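Long-range contacts in chitosanase (Bacillus subtilis subsp. subtilis str. 168, PDB 7C6C), which hydrolyses internal beta-1,4 linkages between D-glucosamine residues of chitosan as an endo-acting family 46 glycoside hydrolase: residues Q26-V30 with W97-A101; D151-S155 with D191-N197. One frame throughout, in Å; residues are numbered along the deposited sequence.

Contact 1: Q26-V30 with W97-A101; sequences QYGYV and WKSLA
The indole of W97 points its N-H at the backbone carbonyl of Y27, and this is the one hydrogen bond that joins segments 26-30 and 97-101. NE1 of W97 lies 2.9 Å from O of Y27; the bond is moderately bent, 144° at the hydrogen, and runs in the carbonyl plane but tilted about 20° from the plane of the indole. CG of W97 stands anti to the backbone N (chi1 -178°), a rotamer that lays the five-membered ring beside V30 and turns NE1 to O of Y27. Tryptophan suits the place because it can do both jobs: CG2 of V30 rests over one face of the indole, 3.5 Å from CD1 of W97, while the N-H serves the loop backbone at the ring's edge. V30 opens strand 30-32, and its branch at CB places CG2, beside the backbone N, over the indole.

G28 carries the other half of the contact. Its CA packs against CB of A101 at 3.6 Å, and with no side chain on the glycine to stand between them the CA atoms of G28 and A101 come within 3.9 Å of each other. The carbonyl of G28 turns to the helix end, where CA of K98 makes a CA-H...O contact of 3.4 Å with O of G28; the lysine chain extends away from the loop beyond it.

Helix 104-128 reinforces the join: Q110 gives a second hydrogen bond to O of Y27, D111 holds the Y27 hydroxyl, and F106 meets W97 edge-to-face. On strand 39-41, Y39 and C41 touch V30, and C41 also touches W97, so the contact ties the last turn of helix 93-99 to the entry of the three-stranded antiparallel sheet.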
ATOM      1  N   GLN A  26      -9.428   5.866  -4.456  1.00 12.17           N
ATOM      2  CA  GLN A  26      -9.348   7.333  -4.484  1.00 12.73           C
ATOM      3  C   GLN A  26      -8.098   7.788  -5.232  1.00 12.59           C
ATOM      4  O   GLN A  26      -7.043   8.026  -4.643  1.00 13.70           O
ATOM      5  CB  GLN A  26      -9.356   7.888  -3.066  1.00 12.84           C
ATOM      6  CG  GLN A  26     -10.625   7.588  -2.310  1.00 13.69           C
ATOM      7  CD  GLN A  26     -11.811   8.264  -2.934  1.00 14.68           C
ATOM      8  OE1 GLN A  26     -11.866   9.489  -3.012  1.00 16.23           O
ATOM      9  NE2 GLN A  26     -12.770   7.472  -3.394  1.00 14.49           N
ATOM     10  N   TYR A  27      -8.234   7.977  -6.539  1.00 11.25           N
ATOM     11  CA  TYR A  27      -7.112   8.459  -7.332  1.00 10.91           C
ATOM     12  C   TYR A  27      -6.787   9.924  -7.066  1.00 10.70           C
ATOM     13  O   TYR A  27      -5.650  10.346  -7.309  1.00 11.26           O
ATOM     14  CB  TYR A  27      -7.388   8.249  -8.816  1.00 11.53           C
ATOM     15  CG  TYR A  27      -7.324   6.810  -9.269  1.00 11.56           C
ATOM     16  CD1 TYR A  27      -8.407   5.954  -9.102  1.00 13.19           C
ATOM     17  CD2 TYR A  27      -6.181   6.305  -9.872  1.00 12.00           C
ATOM     18  CE1 TYR A  27      -8.350   4.645  -9.531  1.00 13.76           C
ATOM     19  CE2 TYR A  27      -6.116   4.999 -10.305  1.00 12.50           C
ATOM     20  CZ  TYR A  27      -7.201   4.170 -10.132  1.00 12.50           C
ATOM     21  OH  TYR A  27      -7.125   2.870 -10.572  1.00 13.74           O
ATOM     22  N   GLY A  28      -7.744  10.709  -6.583  1.00 11.24           N
ATOM     23  CA  GLY A  28      -7.530  12.128  -6.403  1.00 11.50           C
ATOM     24  C   GLY A  28      -7.077  12.540  -5.034  1.00 12.00           C
ATOM     25  O   GLY A  28      -6.839  13.726  -4.809  1.00 12.81           O
ATOM     26  N   TYR A  29      -6.929  11.587  -4.120  1.00 12.12           N
ATOM     27  CA  TYR A  29      -6.582  11.880  -2.737  1.00 12.18           C
ATOM     28  C   TYR A  29      -5.201  12.521  -2.631  1.00 11.26           C
ATOM     29  O   TYR A  29      -4.233  12.048  -3.226  1.00 11.26           O
ATOM     30  CB  TYR A  29      -6.567  10.553  -1.992  1.00 13.17           C
ATOM     31  CG  TYR A  29      -6.079  10.612  -0.573  1.00 13.32           C
ATOM     32  CD1 TYR A  29      -6.857  11.192   0.418  1.00 14.33           C
ATOM     33  CD2 TYR A  29      -4.861  10.041  -0.211  1.00 14.96           C
ATOM     34  CE1 TYR A  29      -6.430  11.226   1.732  1.00 14.56           C
ATOM     35  CE2 TYR A  29      -4.425  10.070   1.098  1.00 15.71           C
ATOM     36  CZ  TYR A  29      -5.219  10.660   2.065  1.00 14.81           C
ATOM     37  OH  TYR A  29      -4.800  10.682   3.370  1.00 16.39           O
ATOM     38  N   VAL A  30      -5.102  13.586  -1.843  1.00 11.44           N
ATOM     39  CA  VAL A  30      -3.814  14.158  -1.450  1.00 12.11           C
ATOM     40  C   VAL A  30      -3.952  14.677  -0.031  1.00 12.35           C
ATOM     41  O   VAL A  30      -4.871  15.451   0.255  1.00 14.36           O
ATOM     42  CB  VAL A  30      -3.340  15.321  -2.347  1.00 11.97           C
ATOM     43  CG1 VAL A  30      -1.997  15.850  -1.842  1.00 12.13           C
ATOM     44  CG2 VAL A  30      -3.223  14.915  -3.793  1.00 13.75           C
ATOM     45  N   TRP A  97      -3.444  17.772  -8.461  1.00  9.66           N
ATOM     46  CA  TRP A  97      -3.580  16.323  -8.425  1.00  9.58           C
ATOM     47  C   TRP A  97      -5.047  15.930  -8.274  1.00  9.85           C
ATOM     48  O   TRP A  97      -5.568  15.091  -9.024  1.00 10.66           O
ATOM     49  CB  TRP A  97      -2.728  15.766  -7.281  1.00  9.96           C
ATOM     50  CG  TRP A  97      -2.733  14.265  -7.169  1.00  9.39           C
ATOM     51  CD1 TRP A  97      -3.794  13.455  -6.875  1.00  9.79           C
ATOM     52  CD2 TRP A  97      -1.606  13.399  -7.333  1.00  8.53           C
ATOM     53  NE1 TRP A  97      -3.401  12.139  -6.865  1.00  9.74           N
ATOM     54  CE2 TRP A  97      -2.062  12.075  -7.146  1.00  9.19           C
ATOM     55  CE3 TRP A  97      -0.255  13.612  -7.632  1.00  9.07           C
ATOM     56  CZ2 TRP A  97      -1.216  10.972  -7.250  1.00  9.35           C
ATOM     57  CZ3 TRP A  97       0.590  12.517  -7.724  1.00  9.00           C
ATOM     58  CH2 TRP A  97       0.104  11.209  -7.536  1.00  9.84           C
ATOM     59  N   LYS A  98      -5.744  16.553  -7.319  1.00 10.52           N
ATOM     60  CA  LYS A  98      -7.140  16.197  -7.089  1.00 11.51           C
ATOM     61  C   LYS A  98      -7.985  16.439  -8.329  1.00 11.47           C
ATOM     62  O   LYS A  98      -8.908  15.671  -8.616  1.00 12.42           O
ATOM     63  CB  LYS A  98      -7.712  16.980  -5.910  1.00 12.91           C
ATOM     64  CG  LYS A  98      -9.152  16.595  -5.585  1.00 15.67           C
ATOM     65  CD  LYS A  98      -9.697  17.401  -4.424  1.00 18.86           C
ATOM     66  CE  LYS A  98     -11.184  17.149  -4.262  1.00 22.25           C
ATOM     67  NZ  LYS A  98     -11.748  17.863  -3.092  1.00 24.76           N
ATOM     68  N   SER A  99      -7.682  17.501  -9.081  1.00 10.99           N
ATOM     69  CA  SER A  99      -8.468  17.826 -10.265  1.00 11.51           C
ATOM     70  C   SER A  99      -8.390  16.738 -11.323  1.00 11.92           C
ATOM     71  O   SER A  99      -9.247  16.695 -12.210  1.00 13.02           O
ATOM     72  CB  SER A  99      -8.001  19.150 -10.866  1.00 11.83           C
ATOM     73  OG  SER A  99      -6.822  18.981 -11.641  1.00 11.23           O
ATOM     74  N   LEU A 100      -7.393  15.858 -11.244  1.00 11.68           N
ATOM     75  CA  LEU A 100      -7.209  14.782 -12.204  1.00 11.60           C
ATOM     76  C   LEU A 100      -7.768  13.455 -11.710  1.00 11.52           C
ATOM     77  O   LEU A 100      -7.481  12.414 -12.314  1.00 12.08           O
ATOM     78  CB  LEU A 100      -5.731  14.655 -12.574  1.00 11.93           C
ATOM     79  CG  LEU A 100      -5.179  15.816 -13.407  1.00 11.89           C
ATOM     80  CD1 LEU A 100      -3.649  15.812 -13.366  1.00 13.27           C
ATOM     81  CD2 LEU A 100      -5.695  15.745 -14.849  1.00 13.30           C
ATOM     82  N   ALA A 101      -8.572  13.480 -10.636  1.00 12.06           N
ATOM     83  CA  ALA A 101      -9.067  12.254 -10.010  1.00 13.26           C
ATOM     84  C   ALA A 101      -9.757  11.331 -11.003  1.00 14.10           C
ATOM     85  O   ALA A 101      -9.663  10.104 -10.886  1.00 15.06           O
ATOM     86  CB  ALA A 101     -10.039  12.603  -8.885  1.00 13.85           C
TER

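Contact 2: D151-S155 with D191-N197; sequences DDPDS and DLMNPAN
The carboxylate of D154 reaches across to the chain that follows helix 177-193 and accepts two successive backbone N-H groups there. N of A196 is 2.9 Å from OD1 of D154, and N of N197 is 2.9 Å from OD2 of D154. Both bonds use syn lone pairs and are fairly straight, and together they fix the rotation of the carboxylate. Aspartate is short and has two acceptors side by side, which matches two neighbouring amides.

This is the tight part. D191, the other buried acid, sends its side chain to the same place: its CG is anti to the backbone N (chi1 -171°), and OD1 of D191 comes to 2.6 Å from OD1 of D154, the two carboxylate planes 52° apart. W204 of helix 201-205 packs against both acids and P195. In the type I turn 152-155, OD2 of D152 accepts from N of D154 in an Asx turn, and O of D152 accepts from both N and OG of S155, whose OG also caps N of A158 at the start of helix 156-167.

The solvent side is looser. CB of P153 only grazes CB of A196, at 3.9 Å, and a water links OD2 of D154 to ND2 of N197, whose OD1 is held by N of D199.

Two oxygens as close as those of D154 and D191 suggest that one acid is protonated and donates to the other. The two amides would favour charge on D154, and R162, through a long, weak ion pair, would favour it on D191 too; a single shared negative charge is plausible, and which acid keeps the proton is left open.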
ATOM      1  N   ASP A 151      14.828  -1.338   2.112  1.00 21.66           N
ATOM      2  CA  ASP A 151      15.757  -2.153   2.887  1.00 23.78           C
ATOM      3  C   ASP A 151      15.698  -1.849   4.378  1.00 23.33           C
ATOM      4  O   ASP A 151      16.524  -2.364   5.138  1.00 24.27           O
ATOM      5  CB  ASP A 151      17.195  -1.949   2.394  1.00 27.36           C
ATOM      6  CG  ASP A 151      17.366  -2.263   0.923  1.00 31.75           C
ATOM      7  OD1 ASP A 151      18.212  -1.611   0.274  1.00 34.01           O
ATOM      8  OD2 ASP A 151      16.665  -3.168   0.419  1.00 33.73           O
ATOM      9  N   ASP A 152      14.754  -1.025   4.811  1.00 21.04           N
ATOM     10  CA  ASP A 152      14.692  -0.558   6.188  1.00 20.21           C
ATOM     11  C   ASP A 152      13.974  -1.580   7.063  1.00 19.68           C
ATOM     12  O   ASP A 152      13.295  -2.483   6.566  1.00 19.46           O
ATOM     13  CB  ASP A 152      13.947   0.769   6.224  1.00 20.07           C
ATOM     14  CG  ASP A 152      12.556   0.651   5.671  1.00 18.77           C
ATOM     15  OD1 ASP A 152      12.410   0.568   4.434  1.00 18.72           O
ATOM     16  OD2 ASP A 152      11.610   0.600   6.484  1.00 17.93           O
ATOM     17  N   PRO A 153      14.081  -1.448   8.392  1.00 20.30           N
ATOM     18  CA  PRO A 153      13.486  -2.459   9.285  1.00 19.91           C
ATOM     19  C   PRO A 153      11.964  -2.497   9.288  1.00 18.81           C
ATOM     20  O   PRO A 153      11.397  -3.437   9.863  1.00 19.27           O
ATOM     21  CB  PRO A 153      14.026  -2.076  10.669  1.00 20.49           C
ATOM     22  CG  PRO A 153      15.234  -1.248  10.397  1.00 21.34           C
ATOM     23  CD  PRO A 153      14.940  -0.507   9.134  1.00 21.00           C
ATOM     24  N   ASP A 154      11.282  -1.518   8.695  1.00 17.32           N
ATOM     25  CA  ASP A 154       9.826  -1.517   8.608  1.00 16.10           C
ATOM     26  C   ASP A 154       9.326  -1.970   7.244  1.00 15.20           C
ATOM     27  O   ASP A 154       8.116  -1.913   6.985  1.00 15.05           O
ATOM     28  CB  ASP A 154       9.275  -0.119   8.905  1.00 16.44           C
ATOM     29  CG  ASP A 154       9.677   0.395  10.272  1.00 17.28           C
ATOM     30  OD1 ASP A 154       9.710  -0.402  11.233  1.00 17.87           O
ATOM     31  OD2 ASP A 154       9.963   1.604  10.388  1.00 17.77           O
ATOM     32  N   SER A 155      10.225  -2.426   6.375  1.00 15.36           N
ATOM     33  CA  SER A 155       9.892  -2.705   4.989  1.00 15.24           C
ATOM     34  C   SER A 155       9.179  -4.045   4.839  1.00 14.56           C
ATOM     35  O   SER A 155       9.230  -4.918   5.708  1.00 15.67           O
ATOM     36  CB  SER A 155      11.150  -2.727   4.126  1.00 16.26           C
ATOM     37  OG  SER A 155      12.007  -3.792   4.508  1.00 17.13           O
ATOM     38  N   ASP A 191       5.068  -4.169  14.099  1.00 17.68           N
ATOM     39  CA  ASP A 191       5.805  -3.129  13.391  1.00 17.26           C
ATOM     40  C   ASP A 191       5.004  -1.835  13.302  1.00 16.65           C
ATOM     41  O   ASP A 191       5.570  -0.741  13.409  1.00 17.36           O
ATOM     42  CB  ASP A 191       6.193  -3.616  11.999  1.00 17.29           C
ATOM     43  CG  ASP A 191       7.131  -2.666  11.309  1.00 16.91           C
ATOM     44  OD1 ASP A 191       8.243  -2.495  11.842  1.00 17.47           O
ATOM     45  OD2 ASP A 191       6.764  -2.085  10.266  1.00 16.92           O
ATOM     46  N   LEU A 192       3.687  -1.941  13.105  1.00 15.59           N
ATOM     47  CA  LEU A 192       2.847  -0.749  13.043  1.00 15.77           C
ATOM     48  C   LEU A 192       2.772  -0.053  14.394  1.00 16.78           C
ATOM     49  O   LEU A 192       2.674   1.177  14.453  1.00 17.66           O
ATOM     50  CB  LEU A 192       1.445  -1.112  12.552  1.00 14.76           C
ATOM     51  CG  LEU A 192       1.351  -1.558  11.093  1.00 14.09           C
ATOM     52  CD1 LEU A 192      -0.047  -2.082  10.804  1.00 14.03           C
ATOM     53  CD2 LEU A 192       1.728  -0.419  10.150  1.00 14.09           C
ATOM     54  N   MET A 193       2.824  -0.820  15.484  1.00 18.16           N
ATOM     55  CA  MET A 193       2.741  -0.241  16.819  1.00 20.07           C
ATOM     56  C   MET A 193       4.048   0.403  17.250  1.00 21.10           C
ATOM     57  O   MET A 193       4.029   1.391  17.986  1.00 22.32           O
ATOM     58  CB  MET A 193       2.320  -1.319  17.823  1.00 21.42           C
ATOM     59  CG  MET A 193       0.871  -1.725  17.631  1.00 22.63           C
ATOM     60  SD  MET A 193      -0.318  -0.421  17.998  1.00 25.05           S
ATOM     61  CE  MET A 193      -0.332  -0.477  19.789  1.00 27.20           C
ATOM     62  N   ASN A 194       5.185  -0.125  16.814  1.00 21.10           N
ATOM     63  CA  ASN A 194       6.490   0.386  17.236  1.00 21.71           C
ATOM     64  C   ASN A 194       7.465   0.314  16.075  1.00 21.23           C
ATOM     65  O   ASN A 194       8.424  -0.469  16.086  1.00 21.71           O
ATOM     66  CB  ASN A 194       7.002  -0.368  18.465  1.00 24.42           C
ATOM     67  CG  ASN A 194       6.188  -0.065  19.708  1.00 26.75           C
ATOM     68  OD1 ASN A 194       6.235   1.050  20.236  1.00 28.04           O
ATOM     69  ND2 ASN A 194       5.433  -1.047  20.176  1.00 27.67           N
ATOM     70  N   PRO A 195       7.252   1.133  15.045  1.00 19.56           N
ATOM     71  CA  PRO A 195       8.149   1.102  13.890  1.00 19.40           C
ATOM     72  C   PRO A 195       9.518   1.657  14.239  1.00 19.47           C
ATOM     73  O   PRO A 195       9.672   2.485  15.141  1.00 20.24           O
ATOM     74  CB  PRO A 195       7.447   2.008  12.872  1.00 19.42           C
ATOM     75  CG  PRO A 195       6.614   2.922  13.693  1.00 19.94           C
ATOM     76  CD  PRO A 195       6.178   2.129  14.889  1.00 19.78           C
ATOM     77  N   ALA A 196      10.524   1.179  13.504  1.00 19.48           N
ATOM     78  CA  ALA A 196      11.857   1.757  13.629  1.00 19.42           C
ATOM     79  C   ALA A 196      11.865   3.225  13.224  1.00 20.00           C
ATOM     80  O   ALA A 196      12.615   4.024  13.791  1.00 21.06           O
ATOM     81  CB  ALA A 196      12.852   0.962  12.781  1.00 20.72           C
ATOM     82  N   ASN A 197      11.030   3.600  12.262  1.00 19.38           N
ATOM     83  CA  ASN A 197      10.947   4.971  11.765  1.00 19.00           C
ATOM     84  C   ASN A 197      10.002   5.746  12.676  1.00 18.72           C
ATOM     85  O   ASN A 197       8.780   5.579  12.613  1.00 18.96           O
ATOM     86  CB  ASN A 197      10.455   4.940  10.323  1.00 18.87           C
ATOM     87  CG  ASN A 197      10.094   6.308   9.785  1.00 19.25           C
ATOM     88  OD1 ASN A 197      10.499   7.336  10.320  1.00 20.26           O
ATOM     89  ND2 ASN A 197       9.335   6.324   8.699  1.00 19.30           N
TER
HETATM   90  O   HOH W   1       8.884   3.298   8.114  1.00 20.70           O

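How the contacts relate
Contacts 1 and 2 follow one another along the chain, contact 1 closing before contact 2 opens, and lie on opposite sides of the molecule's centre. Their centres are 28 Å apart and their nearest atoms about 15 Å, so neither touches the other. Contact 1 mixes aromatic and backbone packing with one hydrogen bond; contact 2 is built round a buried carboxylate pair. At the edge of contact 1, the side chain of Y29 is about 6 Å from that of E19, the predicted proton donor, and about 9 Å from that of D35, the probable nucleophile; in contact 2 the side chain of N197 is about 7 Å from that of D35. The contacts thus border the catalytic region through Y29 and N197 rather than form it.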